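Local structure of attachment protein G3P (4EO0) at residues 32-36 and 87-93; 52-56 and 71-75; 77-83 and 95-100. The protein probably mediates attachment of the filamentous phage IKe to the N-pilus of its bacterial host through this pilus-binding domain at the phage tip. All coordinates share one frame; numbering follows the deposited sequence.

Contact 1. Residues 32-36 and 87-93; sequences RKEVI and GEKTESW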
ATOM      1  N   ARG A  32      10.230  -7.948 -25.920  1.00 46.83           N
ATOM      2  CA  ARG A  32      10.579  -7.781 -24.512  1.00 45.71           C
ATOM      3  C   ARG A  32       9.465  -6.958 -23.851  1.00 45.69           C
ATOM      4  O   ARG A  32       9.105  -5.896 -24.362  1.00 45.55           O
ATOM      5  CB  ARG A  32      11.961  -7.105 -24.384  1.00 47.88           C
ATOM      6  CG  ARG A  32      12.378  -6.744 -22.957  1.00 60.52           C
ATOM      7  CD  ARG A  32      13.818  -6.268 -22.882  1.00 72.87           C
ATOM      8  NE  ARG A  32      14.764  -7.383 -22.959  1.00 84.54           N
ATOM      9  CZ  ARG A  32      16.070  -7.281 -22.726  1.00100.21           C
ATOM     10  NH1 ARG A  32      16.604  -6.113 -22.395  1.00 86.09           N
ATOM     11  NH2 ARG A  32      16.851  -8.350 -22.821  1.00 89.85           N
ATOM     12  N   LYS A  33       8.896  -7.472 -22.745  1.00 39.56           N
ATOM     13  CA  LYS A  33       7.809  -6.801 -22.019  1.00 38.52           C
ATOM     14  C   LYS A  33       8.096  -6.619 -20.521  1.00 38.85           C
ATOM     15  O   LYS A  33       8.841  -7.409 -19.932  1.00 38.87           O
ATOM     16  CB  LYS A  33       6.470  -7.544 -22.214  1.00 41.29           C
ATOM     17  CG  LYS A  33       5.915  -7.506 -23.641  1.00 53.64           C
ATOM     18  CD  LYS A  33       4.938  -6.356 -23.848  1.00 65.02           C
ATOM     19  CE  LYS A  33       4.299  -6.385 -25.215  1.00 73.64           C
ATOM     20  NZ  LYS A  33       3.224  -5.367 -25.331  1.00 80.15           N
ATOM     21  N   GLU A  34       7.477  -5.593 -19.908  1.00 40.02           N
ATOM     22  CA  GLU A  34       7.578  -5.290 -18.470  1.00 37.17           C
ATOM     23  C   GLU A  34       6.183  -5.494 -17.896  1.00 35.49           C
ATOM     24  O   GLU A  34       5.267  -4.748 -18.252  1.00 32.38           O
ATOM     25  CB  GLU A  34       8.119  -3.876 -18.240  1.00 39.12           C
ATOM     26  CG  GLU A  34       9.604  -3.775 -18.544  1.00 47.31           C
ATOM     27  CD  GLU A  34      10.535  -4.495 -17.590  1.00 56.17           C
ATOM     28  OE1 GLU A  34      10.215  -4.600 -16.383  1.00 49.76           O
ATOM     29  OE2 GLU A  34      11.618  -4.912 -18.052  1.00 50.70           O
ATOM     30  N   VAL A  35       6.031  -6.546 -17.050  1.00 31.64           N
ATOM     31  CA  VAL A  35       4.751  -7.025 -16.515  0.50 29.62           C
ATOM     32  C   VAL A  35       4.491  -6.776 -15.013  1.00 31.13           C
ATOM     33  O   VAL A  35       5.352  -7.035 -14.172  1.00 31.99           O
ATOM     34  CB  VAL A  35       4.565  -8.533 -16.872  0.50 34.03           C
ATOM     35  CG1 VAL A  35       3.136  -9.013 -16.617  0.50 32.54           C
ATOM     36  CG2 VAL A  35       4.966  -8.823 -18.318  0.50 35.42           C
ATOM     37  N   ILE A  36       3.254  -6.342 -14.694  1.00 26.13           N
ATOM     38  CA  ILE A  36       2.735  -6.175 -13.349  1.00 22.53           C
ATOM     39  C   ILE A  36       1.433  -7.008 -13.353  1.00 26.12           C
ATOM     40  O   ILE A  36       0.592  -6.832 -14.237  1.00 26.98           O
ATOM     41  CB  ILE A  36       2.503  -4.727 -12.881  1.00 22.76           C
ATOM     42  CG1 ILE A  36       3.817  -3.927 -12.931  1.00 21.58           C
ATOM     43  CG2 ILE A  36       1.947  -4.749 -11.442  1.00 21.71           C
ATOM     44  CD1 ILE A  36       3.748  -2.465 -12.461  1.00 23.67           C
ATOM     45  N   GLY A  87      -0.773  -5.112 -16.121  1.00 25.04           N
ATOM     46  CA  GLY A  87      -0.583  -5.247 -17.561  1.00 28.26           C
ATOM     47  C   GLY A  87       0.867  -5.317 -17.970  1.00 36.27           C
ATOM     48  O   GLY A  87       1.741  -5.567 -17.140  1.00 36.66           O
ATOM     49  N   GLU A  88       1.115  -5.078 -19.258  1.00 35.73           N
ATOM     50  CA  GLU A  88       2.439  -5.141 -19.864  1.00 38.25           C
ATOM     51  C   GLU A  88       2.787  -3.822 -20.537  1.00 45.48           C
ATOM     52  O   GLU A  88       1.908  -3.152 -21.087  1.00 46.14           O
ATOM     53  CB  GLU A  88       2.505  -6.284 -20.885  1.00 41.44           C
ATOM     54  CG  GLU A  88       2.013  -7.627 -20.367  1.00 48.56           C
ATOM     55  CD  GLU A  88       2.311  -8.842 -21.226  1.00 70.51           C
ATOM     56  OE1 GLU A  88       2.330  -8.710 -22.472  1.00 63.73           O
ATOM     57  OE2 GLU A  88       2.481  -9.941 -20.649  1.00 60.83           O
ATOM     58  N   LYS A  89       4.070  -3.466 -20.491  1.00 43.75           N
ATOM     59  CA  LYS A  89       4.587  -2.249 -21.106  1.00 44.89           C
ATOM     60  C   LYS A  89       5.972  -2.455 -21.729  1.00 52.89           C
ATOM     61  O   LYS A  89       6.680  -3.397 -21.386  1.00 51.31           O
ATOM     62  CB  LYS A  89       4.630  -1.106 -20.092  1.00 45.70           C
ATOM     63  CG  LYS A  89       3.260  -0.672 -19.612  1.00 51.55           C
ATOM     64  CD  LYS A  89       3.314   0.723 -19.029  1.00 56.40           C
ATOM     65  CE  LYS A  89       1.984   1.088 -18.400  1.00 58.50           C
ATOM     66  NZ  LYS A  89       2.095   2.310 -17.561  1.00 62.56           N
ATOM     67  N   THR A  90       6.331  -1.573 -22.658  1.00 53.61           N
ATOM     68  CA  THR A  90       7.641  -1.586 -23.305  1.00 57.47           C
ATOM     69  C   THR A  90       8.770  -1.335 -22.314  1.00 62.46           C
ATOM     70  O   THR A  90       9.820  -1.968 -22.377  1.00 65.50           O
ATOM     71  CB  THR A  90       7.732  -0.511 -24.405  1.00 20.00           C
ATOM     72  OG1 THR A  90       6.779  -0.787 -25.439  1.00 20.00           O
ATOM     73  CG2 THR A  90       9.127  -0.477 -25.012  1.00 20.00           C
ATOM     74  N   GLU A  91       8.534  -0.407 -21.396  1.00 56.17           N
ATOM     75  CA  GLU A  91       9.559   0.091 -20.496  1.00 55.71           C
ATOM     76  C   GLU A  91       9.214  -0.254 -19.059  1.00 53.97           C
ATOM     77  O   GLU A  91       8.050  -0.413 -18.725  1.00 50.23           O
ATOM     78  CB  GLU A  91       9.675   1.607 -20.633  1.00 20.00           C
ATOM     79  CG  GLU A  91      10.264   2.064 -21.949  1.00 20.00           C
ATOM     80  CD  GLU A  91      11.720   1.689 -22.061  1.00 20.00           C
ATOM     81  OE1 GLU A  91      12.560   2.455 -21.551  1.00 20.00           O
ATOM     82  OE2 GLU A  91      12.017   0.622 -22.638  1.00 20.00           O
ATOM     83  N   SER A  92      10.239  -0.358 -18.218  1.00 49.97           N
ATOM     84  CA  SER A  92      10.072  -0.725 -16.818  1.00 47.39           C
ATOM     85  C   SER A  92       9.207   0.313 -16.100  1.00 45.56           C
ATOM     86  O   SER A  92       9.288   1.500 -16.380  1.00 45.74           O
ATOM     87  CB  SER A  92      11.444  -0.853 -16.147  1.00 54.14           C
ATOM     88  OG  SER A  92      11.335  -1.256 -14.795  1.00 63.27           O
ATOM     89  N   TRP A  93       8.343  -0.163 -15.210  1.00 37.39           N
ATOM     90  CA  TRP A  93       7.341   0.683 -14.565  1.00 33.11           C
ATOM     91  C   TRP A  93       6.866   0.119 -13.230  1.00 31.53           C
ATOM     92  O   TRP A  93       7.210  -0.991 -12.853  1.00 30.36           O
ATOM     93  CB  TRP A  93       6.155   0.946 -15.497  1.00 30.60           C
ATOM     94  CG  TRP A  93       5.361  -0.273 -15.826  1.00 30.74           C
ATOM     95  CD1 TRP A  93       5.806  -1.388 -16.466  1.00 35.28           C
ATOM     96  CD2 TRP A  93       3.979  -0.501 -15.539  1.00 28.12           C
ATOM     97  NE1 TRP A  93       4.792  -2.296 -16.595  1.00 33.86           N
ATOM     98  CE2 TRP A  93       3.657  -1.776 -16.035  1.00 32.34           C
ATOM     99  CE3 TRP A  93       2.982   0.249 -14.918  1.00 26.67           C
ATOM    100  CZ2 TRP A  93       2.387  -2.318 -15.918  1.00 30.17           C
ATOM    101  CZ3 TRP A  93       1.723  -0.293 -14.805  1.00 26.75           C
ATOM    102  CH2 TRP A  93       1.433  -1.561 -15.304  1.00 28.24           C
TER
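Ile36 lays its CD1 methyl over the six-membered ring of Trp93, 3.5 Å from CD1 to the ring centroid and only 4° off the ring normal, a CH-pi contact close to axial. The opposite face of the same indole is covered by CD of Lys89, so the ring is sandwiched between an isoleucine methyl and a lysine methylene. Its rotation is fixed at the edge: Trp93 NE1 donates to Glu34 O at 3.0 Å, nearly straight at 166° and with the acceptor in the ring plane. Relative to the Glu34 carbonyl, that donor stands above its plane, while Lys89 N reaches the same Glu34 O from the other face at 2.8 Å. Glu34 O is thus gripped twice. Strand 30-36 lies between strands 12-24 and 87-89 of the antiparallel sheet, and across the latter junction Glu34 and Lys89 are a hydrogen-bonded pair, as are Ile36 and Gly87. On the face opposite Glu34 and Ile36, Val35 and Glu88 run side by side. Past Thr90 the chain turns back alongside the Glu34 side chain, with Glu34 CG meeting Ser92 N at 3.5 Å; the Glu34 carboxylate is hydrogen-bonded to Thr20 and Ser18 of the neighbouring strand 12-24.

Contact 2. Residues 52-56 and 71-75; sequences AQNVF and QFRLV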
ATOM      1  N   ALA A  52       1.421   1.204   7.375  1.00 14.82           N
ATOM      2  CA  ALA A  52       0.501   1.963   8.249  1.00 13.99           C
ATOM      3  C   ALA A  52       0.640   1.430   9.674  1.00 15.72           C
ATOM      4  O   ALA A  52       0.751   2.216  10.614  1.00 13.78           O
ATOM      5  CB  ALA A  52      -0.941   1.796   7.755  1.00 15.38           C
ATOM      6  N   GLN A  53       0.702   0.107   9.819  1.00 12.77           N
ATOM      7  CA  GLN A  53       0.844  -0.510  11.134  1.00 13.91           C
ATOM      8  C   GLN A  53       2.179  -0.183  11.747  1.00 18.62           C
ATOM      9  O   GLN A  53       2.254   0.122  12.953  1.00 14.97           O
ATOM     10  CB  GLN A  53       0.635  -2.040  11.030  1.00 15.61           C
ATOM     11  CG  GLN A  53       0.662  -2.760  12.384  1.00 22.61           C
ATOM     12  CD  GLN A  53      -0.471  -2.350  13.303  1.00 38.17           C
ATOM     13  OE1 GLN A  53      -1.646  -2.296  12.916  1.00 32.22           O
ATOM     14  NE2 GLN A  53      -0.138  -2.069  14.550  1.00 28.86           N
ATOM     15  N   ASN A  54       3.236  -0.219  10.930  1.00 17.20           N
ATOM     16  CA  ASN A  54       4.606   0.062  11.358  0.50 16.36           C
ATOM     17  C   ASN A  54       4.707   1.490  11.923  1.00 19.91           C
ATOM     18  O   ASN A  54       5.310   1.709  12.965  1.00 21.27           O
ATOM     19  CB  ASN A  54       5.542  -0.119  10.162  0.50 18.93           C
ATOM     20  CG  ASN A  54       7.003  -0.183  10.488  0.50 36.43           C
ATOM     21  OD1 ASN A  54       7.583   0.729  11.080  0.50 28.04           O
ATOM     22  ND2 ASN A  54       7.660  -1.217   9.996  0.50 34.34           N
ATOM     23  N   VAL A  55       4.101   2.439  11.219  1.00 15.37           N
ATOM     24  CA  VAL A  55       4.082   3.850  11.614  1.00 12.57           C
ATOM     25  C   VAL A  55       3.291   3.979  12.911  1.00 17.99           C
ATOM     26  O   VAL A  55       3.781   4.622  13.840  1.00 14.13           O
ATOM     27  CB  VAL A  55       3.572   4.792  10.500  1.00 15.37           C
ATOM     28  CG1 VAL A  55       3.298   6.206  11.039  1.00 15.39           C
ATOM     29  CG2 VAL A  55       4.585   4.849   9.374  1.00 14.22           C
ATOM     30  N   PHE A  56       2.109   3.355  12.990  1.00 13.92           N
ATOM     31  CA  PHE A  56       1.251   3.401  14.181  1.00 13.09           C
ATOM     32  C   PHE A  56       2.008   2.910  15.422  1.00 18.54           C
ATOM     33  O   PHE A  56       1.909   3.523  16.481  1.00 19.16           O
ATOM     34  CB  PHE A  56      -0.071   2.603  13.956  1.00 14.12           C
ATOM     35  CG  PHE A  56      -0.912   2.507  15.212  1.00 17.02           C
ATOM     36  CD1 PHE A  56      -1.544   3.635  15.734  1.00 19.67           C
ATOM     37  CD2 PHE A  56      -0.980   1.317  15.936  1.00 20.12           C
ATOM     38  CE1 PHE A  56      -2.277   3.558  16.923  1.00 21.26           C
ATOM     39  CE2 PHE A  56      -1.739   1.238  17.105  1.00 23.02           C
ATOM     40  CZ  PHE A  56      -2.378   2.361  17.590  1.00 21.53           C
ATOM     41  N   GLN A  71      -7.028   4.784  24.913  1.00 22.97           N
ATOM     42  CA  GLN A  71      -6.596   3.607  24.170  1.00 24.04           C
ATOM     43  C   GLN A  71      -6.422   4.136  22.741  1.00 24.36           C
ATOM     44  O   GLN A  71      -6.996   5.179  22.404  1.00 21.43           O
ATOM     45  CB  GLN A  71      -7.664   2.503  24.177  1.00 28.57           C
ATOM     46  CG  GLN A  71      -7.802   1.792  25.527  1.00 51.75           C
ATOM     47  CD  GLN A  71      -6.722   0.765  25.784  1.00 77.00           C
ATOM     48  OE1 GLN A  71      -5.804   0.977  26.583  1.00 74.78           O
ATOM     49  NE2 GLN A  71      -6.830  -0.390  25.145  1.00 72.83           N
ATOM     50  N   PHE A  72      -5.617   3.458  21.916  1.00 21.06           N
ATOM     51  CA  PHE A  72      -5.368   3.919  20.558  1.00 17.75           C
ATOM     52  C   PHE A  72      -5.567   2.797  19.592  1.00 19.45           C
ATOM     53  O   PHE A  72      -5.440   1.620  19.960  1.00 19.87           O
ATOM     54  CB  PHE A  72      -3.923   4.474  20.410  1.00 16.85           C
ATOM     55  CG  PHE A  72      -3.570   5.450  21.499  1.00 18.80           C
ATOM     56  CD1 PHE A  72      -4.042   6.759  21.462  1.00 19.62           C
ATOM     57  CD2 PHE A  72      -2.855   5.037  22.614  1.00 20.71           C
ATOM     58  CE1 PHE A  72      -3.826   7.620  22.535  1.00 20.22           C
ATOM     59  CE2 PHE A  72      -2.625   5.905  23.672  1.00 23.37           C
ATOM     60  CZ  PHE A  72      -3.089   7.196  23.612  1.00 20.36           C
ATOM     61  N   ARG A  73      -5.924   3.150  18.354  1.00 17.59           N
ATOM     62  CA  ARG A  73      -6.067   2.167  17.306  1.00 17.84           C
ATOM     63  C   ARG A  73      -5.756   2.754  15.974  1.00 18.60           C
ATOM     64  O   ARG A  73      -5.872   3.966  15.768  1.00 15.30           O
ATOM     65  CB  ARG A  73      -7.449   1.488  17.327  1.00 20.79           C
ATOM     66  CG  ARG A  73      -8.554   2.371  16.801  1.00 21.73           C
ATOM     67  CD  ARG A  73      -9.902   1.726  16.918  1.00 25.53           C
ATOM     68  NE  ARG A  73     -10.878   2.542  16.215  1.00 28.17           N
ATOM     69  CZ  ARG A  73     -12.157   2.229  16.059  1.00 41.50           C
ATOM     70  NH1 ARG A  73     -12.650   1.120  16.604  1.00 32.63           N
ATOM     71  NH2 ARG A  73     -12.965   3.043  15.396  1.00 25.36           N
ATOM     72  N   LEU A  74      -5.440   1.868  15.040  1.00 16.25           N
ATOM     73  CA  LEU A  74      -5.243   2.219  13.649  1.00 15.03           C
ATOM     74  C   LEU A  74      -6.405   1.614  12.862  1.00 19.19           C
ATOM     75  O   LEU A  74      -6.655   0.402  12.933  1.00 19.93           O
ATOM     76  CB  LEU A  74      -3.895   1.681  13.151  1.00 13.70           C
ATOM     77  CG  LEU A  74      -3.660   1.772  11.646  1.00 16.23           C
ATOM     78  CD1 LEU A  74      -3.452   3.226  11.168  1.00 15.41           C
ATOM     79  CD2 LEU A  74      -2.492   0.933  11.268  1.00 14.33           C
ATOM     80  N   VAL A  75      -7.128   2.458  12.125  1.00 15.57           N
ATOM     81  CA  VAL A  75      -8.206   1.981  11.283  1.00 15.87           C
ATOM     82  C   VAL A  75      -7.655   2.090   9.871  1.00 17.18           C
ATOM     83  O   VAL A  75      -7.380   3.202   9.412  1.00 14.76           O
ATOM     84  CB  VAL A  75      -9.546   2.763  11.442  1.00 19.58           C
ATOM     85  CG1 VAL A  75     -10.594   2.269  10.430  1.00 19.18           C
ATOM     86  CG2 VAL A  75     -10.090   2.648  12.857  1.00 21.38           C
TER
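Phe72 begins the contact with its CB, which lies 3.8 Å from CZ of Phe56; its own ring leads away from the helix. Arg73 follows with its backbone alone, the Phe56 ring meeting it obliquely, CE1 at 3.7 Å from Arg73 C. Its side chain leaves on the far side of the strand, where NE bonds to Gln104 and the guanidinium makes a cation-pi contact with Trp4. Leu74 carries most of the packing. Leu74 CB sits over one face of the Phe56 ring, 4.0 Å from its centroid and 22° off the normal, displaced toward the rim on the CG side. With CG of Leu74 anti to the backbone N (chi1 170°), the branch runs on past the phenyl ring, in the opposite sense to the Phe56 side chain, and CD2 then reaches the helix. Leu74 CD2 lies 3.5 Å from Ala52 O and also meets Ala52 CB and Gln53 OE1, while the Gln53 amide nitrogen bonds to Asn57. Helix 38-66 lies over the sheet, its segment 52-56 running nearly antiparallel to strand 72-75 (161°), the short axes 9.3 Å apart; Phe56 also reaches Ile103 on strand 94-106, and Ala52 packs on Tyr12 of strand 12-24.

Contact 3. Residues 77-83 and 95-100; sequences GDTCVYN and IRAQVE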
ATOM      1  N   GLY A  77      -7.987   1.279   5.683  1.00 13.79           N
ATOM      2  CA  GLY A  77      -8.964   1.030   4.636  1.00 14.21           C
ATOM      3  C   GLY A  77      -8.904  -0.435   4.242  1.00 18.01           C
ATOM      4  O   GLY A  77      -7.862  -1.076   4.400  1.00 16.88           O
ATOM      5  N   ASP A  78     -10.048  -0.996   3.876  1.00 15.85           N
ATOM      6  CA  ASP A  78     -10.156  -2.409   3.486  1.00 17.09           C
ATOM      7  C   ASP A  78      -9.399  -2.683   2.193  1.00 17.64           C
ATOM      8  O   ASP A  78      -8.770  -3.734   2.044  1.00 18.41           O
ATOM      9  CB  ASP A  78     -11.638  -2.808   3.322  1.00 21.38           C
ATOM     10  CG  ASP A  78     -12.464  -2.639   4.591  1.00 30.65           C
ATOM     11  OD1 ASP A  78     -11.911  -2.848   5.689  1.00 31.86           O
ATOM     12  OD2 ASP A  78     -13.680  -2.381   4.475  1.00 34.21           O
ATOM     13  N   THR A  79      -9.466  -1.747   1.269  1.00 13.84           N
ATOM     14  CA  THR A  79      -8.864  -1.853  -0.062  1.00 14.40           C
ATOM     15  C   THR A  79      -8.044  -0.605  -0.375  1.00 16.54           C
ATOM     16  O   THR A  79      -8.275   0.465   0.204  1.00 13.71           O
ATOM     17  CB  THR A  79      -9.956  -2.091  -1.138  1.00 18.80           C
ATOM     18  OG1 THR A  79     -10.886  -1.000  -1.132  1.00 17.23           O
ATOM     19  CG2 THR A  79     -10.685  -3.446  -0.974  1.00 17.49           C
ATOM     20  N   CYS A  80      -7.115  -0.743  -1.304  1.00 14.05           N
ATOM     21  CA  CYS A  80      -6.252   0.352  -1.716  1.00 11.84           C
ATOM     22  C   CYS A  80      -6.836   1.050  -2.902  1.00 14.16           C
ATOM     23  O   CYS A  80      -7.741   0.517  -3.549  1.00 12.80           O
ATOM     24  CB  CYS A  80      -4.856  -0.169  -2.052  1.00 10.75           C
ATOM     25  SG  CYS A  80      -3.897  -0.662  -0.612  1.00 13.31           S
ATOM     26  N   VAL A  81      -6.269   2.231  -3.206  1.00 12.50           N
ATOM     27  CA  VAL A  81      -6.476   3.005  -4.433  1.00 11.31           C
ATOM     28  C   VAL A  81      -5.117   2.915  -5.143  1.00 13.60           C
ATOM     29  O   VAL A  81      -4.067   3.137  -4.516  1.00 13.01           O
ATOM     30  CB  VAL A  81      -6.920   4.460  -4.216  1.00 12.57           C
ATOM     31  CG1 VAL A  81      -6.953   5.234  -5.549  1.00 13.23           C
ATOM     32  CG2 VAL A  81      -8.274   4.497  -3.529  1.00 12.03           C
ATOM     33  N   TYR A  82      -5.149   2.569  -6.426  1.00 13.02           N
ATOM     34  CA  TYR A  82      -3.955   2.385  -7.250  1.00 11.65           C
ATOM     35  C   TYR A  82      -3.838   3.433  -8.318  1.00 16.51           C
ATOM     36  O   TYR A  82      -4.848   3.991  -8.746  1.00 17.57           O
ATOM     37  CB  TYR A  82      -3.971   0.995  -7.923  1.00 11.33           C
ATOM     38  CG  TYR A  82      -4.176  -0.148  -6.961  1.00 12.33           C
ATOM     39  CD1 TYR A  82      -5.453  -0.510  -6.540  1.00 12.96           C
ATOM     40  CD2 TYR A  82      -3.090  -0.839  -6.428  1.00 14.06           C
ATOM     41  CE1 TYR A  82      -5.645  -1.543  -5.618  1.00 12.77           C
ATOM     42  CE2 TYR A  82      -3.271  -1.876  -5.511  1.00 12.12           C
ATOM     43  CZ  TYR A  82      -4.550  -2.208  -5.093  1.00 16.95           C
ATOM     44  OH  TYR A  82      -4.750  -3.240  -4.213  1.00 14.98           O
ATOM     45  N   ASN A  83      -2.612   3.685  -8.789  1.00 16.00           N
ATOM     46  CA  ASN A  83      -2.388   4.634  -9.899  1.00 17.53           C
ATOM     47  C   ASN A  83      -2.158   3.917 -11.241  1.00 20.78           C
ATOM     48  O   ASN A  83      -1.600   4.497 -12.171  1.00 21.06           O
ATOM     49  CB  ASN A  83      -1.245   5.604  -9.571  1.00 16.68           C
ATOM     50  CG  ASN A  83       0.134   4.980  -9.586  1.00 23.79           C
ATOM     51  OD1 ASN A  83       0.297   3.767  -9.591  1.00 17.79           O
ATOM     52  ND2 ASN A  83       1.162   5.796  -9.600  1.00 20.18           N
ATOM     53  N   ILE A  95       3.503   0.481  -9.955  1.00 18.05           N
ATOM     54  CA  ILE A  95       2.176   0.922  -9.522  1.00 15.42           C
ATOM     55  C   ILE A  95       2.283   1.177  -8.034  1.00 19.02           C
ATOM     56  O   ILE A  95       2.847   0.357  -7.313  1.00 20.94           O
ATOM     57  CB  ILE A  95       1.054  -0.105  -9.831  1.00 17.65           C
ATOM     58  CG1 ILE A  95       0.783  -0.164 -11.337  1.00 19.56           C
ATOM     59  CG2 ILE A  95      -0.255   0.204  -9.085  1.00 16.60           C
ATOM     60  CD1 ILE A  95      -0.097  -1.347 -11.806  1.00 20.87           C
ATOM     61  N   ARG A  96       1.703   2.287  -7.567  1.00 15.89           N
ATOM     62  CA  ARG A  96       1.634   2.656  -6.162  1.00 15.50           C
ATOM     63  C   ARG A  96       0.283   2.207  -5.662  1.00 16.43           C
ATOM     64  O   ARG A  96      -0.717   2.499  -6.307  1.00 16.25           O
ATOM     65  CB  ARG A  96       1.702   4.174  -6.032  1.00 14.76           C
ATOM     66  CG  ARG A  96       3.057   4.761  -6.342  1.00 17.27           C
ATOM     67  CD  ARG A  96       3.057   6.265  -6.170  1.00 19.46           C
ATOM     68  NE  ARG A  96       4.423   6.774  -6.316  1.00 20.04           N
ATOM     69  CZ  ARG A  96       5.215   7.055  -5.288  1.00 24.67           C
ATOM     70  NH1 ARG A  96       4.765   6.935  -4.042  1.00 17.15           N
ATOM     71  NH2 ARG A  96       6.449   7.491  -5.495  1.00 19.64           N
ATOM     72  N   ALA A  97       0.259   1.474  -4.546  1.00 11.73           N
ATOM     73  CA  ALA A  97      -0.955   1.047  -3.836  1.00 11.27           C
ATOM     74  C   ALA A  97      -0.979   1.943  -2.605  1.00 13.10           C
ATOM     75  O   ALA A  97      -0.027   1.953  -1.834  1.00 13.43           O
ATOM     76  CB  ALA A  97      -0.841  -0.423  -3.414  1.00 12.89           C
ATOM     77  N   GLN A  98      -2.025   2.741  -2.467  1.00  9.49           N
ATOM     78  CA  GLN A  98      -2.167   3.628  -1.311  1.00  8.03           C
ATOM     79  C   GLN A  98      -3.322   3.175  -0.448  1.00  9.65           C
ATOM     80  O   GLN A  98      -4.430   2.952  -0.951  1.00 10.57           O
ATOM     81  CB  GLN A  98      -2.373   5.092  -1.720  1.00  8.90           C
ATOM     82  CG  GLN A  98      -1.081   5.787  -2.178  1.00  7.74           C
ATOM     83  CD  GLN A  98      -1.298   7.159  -2.736  1.00 24.59           C
ATOM     84  OE1 GLN A  98      -2.385   7.749  -2.633  1.00 15.29           O
ATOM     85  NE2 GLN A  98      -0.242   7.736  -3.272  1.00 14.97           N
ATOM     86  N   VAL A  99      -3.068   3.025   0.863  1.00  8.64           N
ATOM     87  CA  VAL A  99      -4.130   2.705   1.812  1.00  7.73           C
ATOM     88  C   VAL A  99      -4.324   3.899   2.763  1.00 11.77           C
ATOM     89  O   VAL A  99      -3.333   4.551   3.182  1.00 11.15           O
ATOM     90  CB  VAL A  99      -3.924   1.342   2.549  1.00  9.70           C
ATOM     91  CG1 VAL A  99      -2.870   1.428   3.671  1.00  9.67           C
ATOM     92  CG2 VAL A  99      -5.262   0.814   3.106  1.00 10.43           C
ATOM     93  N   GLU A 100      -5.571   4.136   3.183  1.00 10.53           N
ATOM     94  CA  GLU A 100      -5.789   5.150   4.213  1.00  9.79           C
ATOM     95  C   GLU A 100      -5.518   4.514   5.572  1.00 14.19           C
ATOM     96  O   GLU A 100      -5.985   3.411   5.830  1.00 11.38           O
ATOM     97  CB  GLU A 100      -7.233   5.710   4.176  1.00 10.03           C
ATOM     98  CG  GLU A 100      -7.610   6.555   2.956  1.00  9.78           C
ATOM     99  CD  GLU A 100      -8.977   7.197   3.068  1.00 17.70           C
ATOM    100  OE1 GLU A 100      -9.782   6.740   3.910  1.00 11.69           O
ATOM    101  OE2 GLU A 100      -9.247   8.163   2.319  1.00 13.09           O
TER
HETATM  102  O   HOH W   1      -2.179   4.847  -5.401  1.00 14.84           O
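Backbone hydrogen bonds set the frame between 77-83 and 95-100, which run antiparallel. Val81 and Gln98 form a hydrogen-bonded pair closed in both directions, Val81 N to Gln98 O at 3.0 Å and Gln98 N to Val81 O at 2.9 Å, both nearly straight. Beyond the loop, Gly77 N donates to Glu100 O and ties in the other end.

At the Asn83 end a side chain replaces the main chain as acceptor. Asn83 OD1 takes the N-H of Arg96 at 2.9 Å and 168°, although the donor stands 45° out of the amide's carbonyl plane. Asn83 CG sits between the backbone N and the carbonyl carbon (chi1 72°), which folds the amide back toward the partner strand; the return bond from Asn83 N to Arg96 O is weak. One water donates to both Val81 O and Arg96 O, bridging two carbonyl oxygens on neighbouring strands.

Apolar contacts lie on the face bearing Tyr82 and Ala97. Tyr82 CE2 meets Ala97 CB obliquely at 3.5 Å, and Ile95 CG2 comes to the edge of the same ring. Cys80 SG rests 3.7 Å from Val99 CB and makes the disulfide to Cys45. Tyr82 and Ala97 also touch helix 38-66, through Leu41 and Cys45 and through Ala44, respectively.

The chemistry implies a short edge ladder secured in two ways: the Asn83 amide extends the polar pairing past the last regular strand bond and the water gives Val81 O a second donor, while the covalent Cys80-Cys45 link pins its inner face to the helix.

In the fold
The three contacts are spread along an elongated domain and share one antiparallel sheet. Contacts 1 and 2 lie on opposite sides of the chain's centre, their centres about 35 Å apart and their nearest atoms about 20 Å apart. Contact 3 sits between them, its centre about 5 Å from the centre of the chain. It touches contact 1 directly, where Ile36 CD1 packs 3.9 Å from Ile95 N, and it adjoins contact 2 in sequence, with centres about 17 Å apart. Along the chain, contact 2 is nested inside the loop closed by contact 1, whereas the segments of contacts 1 and 3 alternate. Helix 38-66 follows strand 30-36 of contact 1, supplies Cys45 to contact 3 and then packs in contact 2.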